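Local coordinates for aminoglycoside N(3)-acetyltransferase III (Serratia marcescens, PDB 7LAO), which transfers the acetyl group of acetyl-CoA to the 3-amino group of 2-deoxystreptamine antibiotics such as gentamicin, kanamycin and tobramycin, conferring resistance to them, at residues A116-S121 and Y188-L193; G155-L160 and S248-A253. One frame throughout, in Å; residues are numbered along the deposited sequence.

Interaction 1. Residues A116-S121 and Y188-L193; sequences AHPDAS and YEMPML
Met190 reaches toward Pro118 end-on, its methyl CE meeting the CB corner of the proline, where the loop between strands 113-114 and 122-125 packs on strand 185-192, one arm of a two-stranded antiparallel hairpin in this Antibiotic_NAT fold. The meeting is tight: Met190 CE lies 3.3 Å from Pro118 CB, closer than usual carbon contact. Met190 folds into a hook, bent at both chi2 and chi3 (-68° and -50°), which brings its methyl group up to the proline while SD rests 3.7 Å from Asp119 CB. A second methionine serves the same ring from another direction. Met192 crosses Pro118 at about a right angle and sets its CE 3.4 Å from Pro118 CD, so the methyl groups of two bent methionines press on one proline ring, at CB and at CD. Phe88 also touches this proline.

Polar groups gather at the other end of the contact. The carboxylate of Asp119 turns elsewhere, OD1 to Ser66 and OD2 to a bound buffer molecule, HEPES, that may mark a pocket. Tyr188 approaches His117 from the opposite direction, and its hydroxyl comes to the edge of the imidazole, near the ring plane, with OH 3.4 Å from CE1. One water also lies in that plane and bridges the two side chains, 2.9 Å from His117 NE2 and 3.0 Å from Tyr188 OH.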
ATOM      1  N   ALA A 116      -8.343   7.428   7.182  1.00 41.21           N
ATOM      2  CA  ALA A 116      -9.091   7.037   8.378  1.00 43.75           C
ATOM      3  C   ALA A 116      -9.552   5.580   8.382  1.00 42.45           C
ATOM      4  O   ALA A 116     -10.177   5.159   9.363  1.00 42.30           O
ATOM      5  CB  ALA A 116     -10.324   7.945   8.559  1.00 47.60           C
ATOM      6  N   HIS A 117      -9.309   4.812   7.317  1.00 41.74           N
ATOM      7  CA  HIS A 117      -9.644   3.377   7.325  1.00 42.78           C
ATOM      8  C   HIS A 117      -8.595   2.675   8.169  1.00 38.98           C
ATOM      9  O   HIS A 117      -7.446   2.595   7.743  1.00 40.28           O
ATOM     10  CB  HIS A 117      -9.668   2.808   5.896  1.00 44.48           C
ATOM     11  CG  HIS A 117     -10.249   1.422   5.776  1.00 44.39           C
ATOM     12  ND1 HIS A 117      -9.738   0.330   6.450  1.00 40.80           N
ATOM     13  CD2 HIS A 117     -11.276   0.948   5.024  1.00 38.81           C
ATOM     14  CE1 HIS A 117     -10.442  -0.746   6.148  1.00 40.81           C
ATOM     15  NE2 HIS A 117     -11.379  -0.397   5.282  1.00 44.42           N
ATOM     16  N   PRO A 118      -8.907   2.208   9.374  1.00 48.39           N
ATOM     17  CA  PRO A 118      -7.811   1.726  10.236  1.00 47.87           C
ATOM     18  C   PRO A 118      -7.083   0.526   9.656  1.00 48.14           C
ATOM     19  O   PRO A 118      -5.844   0.495   9.661  1.00 51.31           O
ATOM     20  CB  PRO A 118      -8.514   1.395  11.554  1.00 53.79           C
ATOM     21  CG  PRO A 118      -9.895   2.029  11.452  1.00 57.53           C
ATOM     22  CD  PRO A 118     -10.225   2.017   9.993  1.00 51.03           C
ATOM     23  N   ASP A 119      -7.808  -0.458   9.127  1.00 43.77           N
ATOM     24  CA  ASP A 119      -7.096  -1.630   8.630  1.00 47.20           C
ATOM     25  C   ASP A 119      -6.361  -1.350   7.318  1.00 45.56           C
ATOM     26  O   ASP A 119      -5.293  -1.925   7.080  1.00 43.70           O
ATOM     27  CB  ASP A 119      -8.055  -2.806   8.484  1.00 49.21           C
ATOM     28  CG  ASP A 119      -7.341  -4.084   8.124  1.00 47.64           C
ATOM     29  OD1 ASP A 119      -6.772  -4.752   9.011  1.00 46.05           O
ATOM     30  OD2 ASP A 119      -7.323  -4.378   6.922  1.00 41.40           O
ATOM     31  N   ALA A 120      -6.881  -0.463   6.470  1.00 45.06           N
ATOM     32  CA  ALA A 120      -6.270  -0.203   5.169  1.00 38.29           C
ATOM     33  C   ALA A 120      -5.591   1.156   5.126  1.00 33.28           C
ATOM     34  O   ALA A 120      -5.287   1.661   4.052  1.00 29.34           O
ATOM     35  CB  ALA A 120      -7.315  -0.311   4.064  1.00 36.34           C
ATOM     36  N   SER A 121      -5.339   1.748   6.286  1.00 35.75           N
ATOM     37  CA  SER A 121      -4.864   3.122   6.373  1.00 33.32           C
ATOM     38  C   SER A 121      -3.687   3.421   5.449  1.00 32.75           C
ATOM     39  O   SER A 121      -2.723   2.642   5.338  1.00 36.24           O
ATOM     40  CB  SER A 121      -4.478   3.392   7.825  1.00 40.91           C
ATOM     41  OG  SER A 121      -3.981   4.695   7.971  1.00 50.38           O
ATOM     42  N   TYR A 188     -15.423  -7.948   8.293  1.00 64.76           N
ATOM     43  CA  TYR A 188     -14.782  -7.751   9.583  1.00 66.06           C
ATOM     44  C   TYR A 188     -15.371  -6.495  10.207  1.00 66.08           C
ATOM     45  O   TYR A 188     -16.264  -5.859   9.635  1.00 72.17           O
ATOM     46  CB  TYR A 188     -13.260  -7.670   9.430  1.00 63.51           C
ATOM     47  CG  TYR A 188     -12.834  -6.670   8.384  1.00 60.31           C
ATOM     48  CD1 TYR A 188     -12.619  -5.344   8.721  1.00 57.52           C
ATOM     49  CD2 TYR A 188     -12.664  -7.053   7.053  1.00 58.00           C
ATOM     50  CE1 TYR A 188     -12.237  -4.422   7.774  1.00 57.76           C
ATOM     51  CE2 TYR A 188     -12.288  -6.126   6.089  1.00 59.03           C
ATOM     52  CZ  TYR A 188     -12.073  -4.809   6.461  1.00 59.70           C
ATOM     53  OH  TYR A 188     -11.693  -3.867   5.533  1.00 57.17           O
ATOM     54  N   GLU A 189     -14.889  -6.161  11.404  1.00 66.81           N
ATOM     55  CA  GLU A 189     -15.360  -4.979  12.122  1.00 72.45           C
ATOM     56  C   GLU A 189     -14.180  -4.122  12.563  1.00 70.72           C
ATOM     57  O   GLU A 189     -13.104  -4.636  12.881  1.00 69.60           O
ATOM     58  CB  GLU A 189     -16.224  -5.340  13.342  1.00 74.46           C
ATOM     59  CG  GLU A 189     -17.711  -5.526  13.015  1.00 81.83           C
ATOM     60  CD  GLU A 189     -18.597  -5.733  14.252  1.00 89.18           C
ATOM     61  OE1 GLU A 189     -19.601  -6.474  14.143  1.00 93.01           O
ATOM     62  OE2 GLU A 189     -18.305  -5.148  15.325  1.00 91.34           O
ATOM     63  N   MET A 190     -14.390  -2.800  12.569  1.00 62.65           N
ATOM     64  CA  MET A 190     -13.369  -1.825  12.921  1.00 61.81           C
ATOM     65  C   MET A 190     -13.932  -0.744  13.838  1.00 68.04           C
ATOM     66  O   MET A 190     -15.059  -0.272  13.626  1.00 65.52           O
ATOM     67  CB  MET A 190     -12.764  -1.145  11.686  1.00 59.38           C
ATOM     68  CG  MET A 190     -12.147  -2.052  10.608  1.00 65.95           C
ATOM     69  SD  MET A 190     -10.639  -2.934  11.098  1.00 65.85           S
ATOM     70  CE  MET A 190      -9.633  -1.659  11.782  1.00 54.52           C
ATOM     71  N   PRO A 191     -13.150  -0.299  14.835  1.00 67.79           N
ATOM     72  CA  PRO A 191     -13.552   0.838  15.674  1.00 68.73           C
ATOM     73  C   PRO A 191     -13.476   2.159  14.923  1.00 63.97           C
ATOM     74  O   PRO A 191     -12.385   2.688  14.674  1.00 65.54           O
ATOM     75  CB  PRO A 191     -12.539   0.781  16.826  1.00 73.04           C
ATOM     76  CG  PRO A 191     -11.325   0.161  16.226  1.00 69.95           C
ATOM     77  CD  PRO A 191     -11.823  -0.828  15.213  1.00 69.12           C
ATOM     78  N   MET A 192     -14.642   2.718  14.581  1.00 82.16           N
ATOM     79  CA  MET A 192     -14.743   4.020  13.936  1.00 85.02           C
ATOM     80  C   MET A 192     -14.876   5.147  14.978  1.00 90.06           C
ATOM     81  O   MET A 192     -14.893   4.907  16.184  1.00 83.56           O
ATOM     82  CB  MET A 192     -15.929   4.039  12.974  1.00 86.38           C
ATOM     83  CG  MET A 192     -15.774   3.159  11.752  1.00 79.90           C
ATOM     84  SD  MET A 192     -14.273   3.492  10.792  1.00 81.42           S
ATOM     85  CE  MET A 192     -13.352   2.118  11.360  1.00 75.11           C
ATOM     86  N   LEU A 193     -14.976   6.395  14.504  1.00 97.01           N
ATOM     87  CA  LEU A 193     -15.088   7.567  15.372  1.00107.55           C
ATOM     88  C   LEU A 193     -16.349   8.385  15.088  1.00112.03           C
ATOM     89  O   LEU A 193     -16.479   9.491  15.619  1.00118.64           O
ATOM     90  CB  LEU A 193     -13.827   8.448  15.239  1.00107.63           C
ATOM     91  CG  LEU A 193     -13.517   9.731  16.047  1.00111.13           C
ATOM     92  CD1 LEU A 193     -14.045   9.651  17.480  1.00114.46           C
ATOM     93  CD2 LEU A 193     -12.025  10.088  16.042  1.00106.77           C
TER
HETATM   94  O   HOH W   1     -13.284  -1.979   3.781  1.00 44.00           O

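Interaction 2. Residues G155-L160 and S248-A253; sequences GGKVLL and SYLFEA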
ATOM      1  N   GLY A 155      -2.049   9.129 -11.974  1.00 25.16           N
ATOM      2  CA  GLY A 155      -0.834   8.747 -12.667  1.00 25.34           C
ATOM      3  C   GLY A 155       0.287   8.302 -11.734  1.00 22.16           C
ATOM      4  O   GLY A 155       1.449   8.633 -11.977  1.00 21.57           O
ATOM      5  N   GLY A 156      -0.034   7.618 -10.644  1.00 20.91           N
ATOM      6  CA  GLY A 156       1.003   7.239  -9.705  1.00 22.68           C
ATOM      7  C   GLY A 156       1.953   6.178 -10.264  1.00 19.92           C
ATOM      8  O   GLY A 156       1.684   5.487 -11.251  1.00 20.16           O
ATOM      9  N   LYS A 157       3.126   6.091  -9.649  1.00 19.28           N
ATOM     10  CA  LYS A 157       4.111   5.046  -9.953  1.00 20.41           C
ATOM     11  C   LYS A 157       4.359   4.235  -8.686  1.00 24.43           C
ATOM     12  O   LYS A 157       4.273   4.759  -7.566  1.00 21.49           O
ATOM     13  CB  LYS A 157       5.416   5.629 -10.448  1.00 22.72           C
ATOM     14  CG  LYS A 157       5.295   6.418 -11.742  1.00 27.08           C
ATOM     15  CD  LYS A 157       6.635   6.949 -12.121  1.00 43.82           C
ATOM     16  CE  LYS A 157       6.643   7.804 -13.360  1.00 46.86           C
ATOM     17  NZ  LYS A 157       8.069   8.324 -13.461  1.00 51.86           N
ATOM     18  N   VAL A 158       4.585   2.938  -8.850  1.00 19.30           N
ATOM     19  CA  VAL A 158       4.823   2.072  -7.708  1.00 18.46           C
ATOM     20  C   VAL A 158       6.327   1.828  -7.626  1.00 23.72           C
ATOM     21  O   VAL A 158       6.966   1.379  -8.601  1.00 21.49           O
ATOM     22  CB  VAL A 158       4.062   0.750  -7.814  1.00 22.25           C
ATOM     23  CG1 VAL A 158       4.404  -0.155  -6.629  1.00 28.03           C
ATOM     24  CG2 VAL A 158       2.483   1.042  -7.918  1.00 20.64           C
ATOM     25  N   LEU A 159       6.881   2.112  -6.460  1.00 19.20           N
ATOM     26  CA  LEU A 159       8.314   1.923  -6.206  1.00 22.04           C
ATOM     27  C   LEU A 159       8.503   0.780  -5.223  1.00 21.66           C
ATOM     28  O   LEU A 159       8.023   0.871  -4.091  1.00 23.64           O
ATOM     29  CB  LEU A 159       8.890   3.228  -5.653  1.00 22.56           C
ATOM     30  CG  LEU A 159      10.321   3.076  -5.151  1.00 26.05           C
ATOM     31  CD1 LEU A 159      11.238   2.716  -6.284  1.00 22.41           C
ATOM     32  CD2 LEU A 159      10.758   4.350  -4.499  1.00 27.36           C
ATOM     33  N   LEU A 160       9.198  -0.300  -5.639  1.00 21.18           N
ATOM     34  CA  LEU A 160       9.587  -1.363  -4.721  1.00 26.92           C
ATOM     35  C   LEU A 160      11.069  -1.171  -4.423  1.00 25.51           C
ATOM     36  O   LEU A 160      11.889  -1.183  -5.345  1.00 25.34           O
ATOM     37  CB  LEU A 160       9.330  -2.765  -5.312  1.00 29.62           C
ATOM     38  CG  LEU A 160       7.928  -3.099  -5.876  1.00 25.82           C
ATOM     39  CD1 LEU A 160       7.810  -4.581  -6.260  1.00 28.11           C
ATOM     40  CD2 LEU A 160       6.785  -2.678  -4.898  1.00 29.68           C
ATOM     41  N   SER A 248      15.513  -3.065  -7.010  1.00 27.39           N
ATOM     42  CA  SER A 248      14.346  -2.202  -6.913  1.00 25.61           C
ATOM     43  C   SER A 248      13.606  -2.157  -8.243  1.00 24.81           C
ATOM     44  O   SER A 248      14.190  -2.424  -9.302  1.00 27.05           O
ATOM     45  CB  SER A 248      14.728  -0.791  -6.436  1.00 25.77           C
ATOM     46  OG  SER A 248      15.157  -0.820  -5.072  1.00 29.70           O
ATOM     47  N   TYR A 249      12.304  -1.852  -8.164  1.00 24.88           N
ATOM     48  CA  TYR A 249      11.422  -1.781  -9.334  1.00 31.56           C
ATOM     49  C   TYR A 249      10.655  -0.473  -9.315  1.00 28.32           C
ATOM     50  O   TYR A 249      10.251   0.016  -8.243  1.00 22.75           O
ATOM     51  CB  TYR A 249      10.371  -2.884  -9.359  1.00 26.13           C
ATOM     52  CG  TYR A 249      10.898  -4.286  -9.474  1.00 25.35           C
ATOM     53  CD1 TYR A 249      11.481  -4.930  -8.379  1.00 26.82           C
ATOM     54  CD2 TYR A 249      10.782  -4.987 -10.690  1.00 28.23           C
ATOM     55  CE1 TYR A 249      11.952  -6.238  -8.488  1.00 38.14           C
ATOM     56  CE2 TYR A 249      11.246  -6.283 -10.796  1.00 29.30           C
ATOM     57  CZ  TYR A 249      11.822  -6.910  -9.711  1.00 34.85           C
ATOM     58  OH  TYR A 249      12.290  -8.188  -9.826  1.00 42.95           O
ATOM     59  N   LEU A 250      10.418   0.080 -10.503  1.00 25.48           N
ATOM     60  CA  LEU A 250       9.511   1.210 -10.634  1.00 20.58           C
ATOM     61  C   LEU A 250       8.505   0.878 -11.758  1.00 24.10           C
ATOM     62  O   LEU A 250       8.902   0.610 -12.906  1.00 22.44           O
ATOM     63  CB  LEU A 250      10.263   2.532 -10.894  1.00 21.01           C
ATOM     64  CG  LEU A 250       9.389   3.816 -10.986  1.00 21.56           C
ATOM     65  CD1 LEU A 250       8.680   4.194  -9.688  1.00 21.82           C
ATOM     66  CD2 LEU A 250      10.213   5.003 -11.542  1.00 28.61           C
ATOM     67  N   PHE A 251       7.229   0.821 -11.388  1.00 22.46           N
ATOM     68  CA  PHE A 251       6.088   0.493 -12.263  1.00 24.12           C
ATOM     69  C   PHE A 251       5.158   1.686 -12.445  1.00 29.31           C
ATOM     70  O   PHE A 251       4.823   2.390 -11.478  1.00 23.85           O
ATOM     71  CB  PHE A 251       5.245  -0.628 -11.649  1.00 22.14           C
ATOM     72  CG  PHE A 251       5.970  -1.879 -11.380  1.00 27.94           C
ATOM     73  CD1 PHE A 251       6.312  -2.711 -12.425  1.00 25.39           C
ATOM     74  CD2 PHE A 251       6.270  -2.279 -10.072  1.00 28.49           C
ATOM     75  CE1 PHE A 251       6.971  -3.929 -12.219  1.00 29.17           C
ATOM     76  CE2 PHE A 251       6.949  -3.513  -9.845  1.00 30.63           C
ATOM     77  CZ  PHE A 251       7.279  -4.322 -10.901  1.00 33.52           C
ATOM     78  N   GLU A 252       4.647   1.861 -13.671  1.00 26.53           N
ATOM     79  CA  GLU A 252       3.596   2.841 -13.941  1.00 23.28           C
ATOM     80  C   GLU A 252       2.265   2.264 -13.494  1.00 24.35           C
ATOM     81  O   GLU A 252       1.858   1.190 -13.988  1.00 27.40           O
ATOM     82  CB  GLU A 252       3.555   3.177 -15.430  1.00 33.08           C
ATOM     83  CG  GLU A 252       2.739   4.354 -15.766  1.00 50.47           C
ATOM     84  CD  GLU A 252       1.955   4.181 -17.061  1.00 57.05           C
ATOM     85  OE1 GLU A 252       0.700   4.205 -17.015  1.00 55.71           O
ATOM     86  OE2 GLU A 252       2.603   4.013 -18.122  1.00 62.96           O
ATOM     87  N   ALA A 253       1.553   2.968 -12.590  1.00 23.14           N
ATOM     88  CA  ALA A 253       0.418   2.315 -11.938  1.00 23.19           C
ATOM     89  C   ALA A 253      -0.757   2.095 -12.903  1.00 24.31           C
ATOM     90  O   ALA A 253      -1.406   1.056 -12.842  1.00 28.85           O
ATOM     91  CB  ALA A 253      -0.117   3.112 -10.725  1.00 26.12           C
TER
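Val158 and Phe251 form a hydrogen-bonded pair in an antiparallel ladder between strands 157-160 and 248-252 of the mixed seven-stranded sheet; their segment axes approach to 4.5 Å, with N-to-C directions 167° apart. Backbone bonds come first. Val158 N donates a hydrogen bond to Phe251 O at 2.7 Å, and Phe251 N answers to Val158 O at 2.9 Å, nearly straight at 170°. Leu160 and Tyr249 repeat this reciprocal pair. One step past the strand end, Ala253 N, in the first turn of helix 253-268, bonds to Gly156 O at 2.9 Å and carries the pairing up to the start of the helix. Weaker CA-H...O contacts share the same carbonyl oxygens, as with Leu250 CA, 3.3 Å from Val158 O.

Apolar contacts divide between the two faces. Beside Val158 and Tyr249, Leu160 crosses Phe251 at a slant: Leu160 CD1 meets the ring at its edge, in the ring plane, 3.8 Å from Phe251 CE2, with Leu165 touching both residues. On the face of Lys157 and Leu159, Leu250 leans across the strand boundary, its CG anti to the backbone N (chi1 -177°), and brings CD1 to 3.6 Å from Lys157 CB. Leu16 of helix 6-16 packs on both Leu159 and Leu250.

Charge is kept to the margin. The extended Lys157 chain leads its ammonium group away to a salt bridge with Asp22, near strand 23-28. The chemistry thus implies a division of labour: the peptide groups set the register, while the apolar side chains both pack across the strand pair and meet the helices and loops on the two faces.

Overall arrangement
Both contacts are largely buried, but they illustrate two ways of joining distant parts of a chain. Interaction 2 lies within the central mixed sheet, between neighbouring strands, and is held by a regular backbone ladder with apolar side chains on either face. Interaction 1 joins a loop to the separate two-stranded hairpin, and depends on side chains and a water instead. Their centres lie 26 Å apart, on opposite sides of the chain's centre, and they share no element, although the loop of 116-121 leads into strand 122-125 of the same sheet that holds interaction 2. Interaction 1 also buries about half as much surface, 264 against 542 Å².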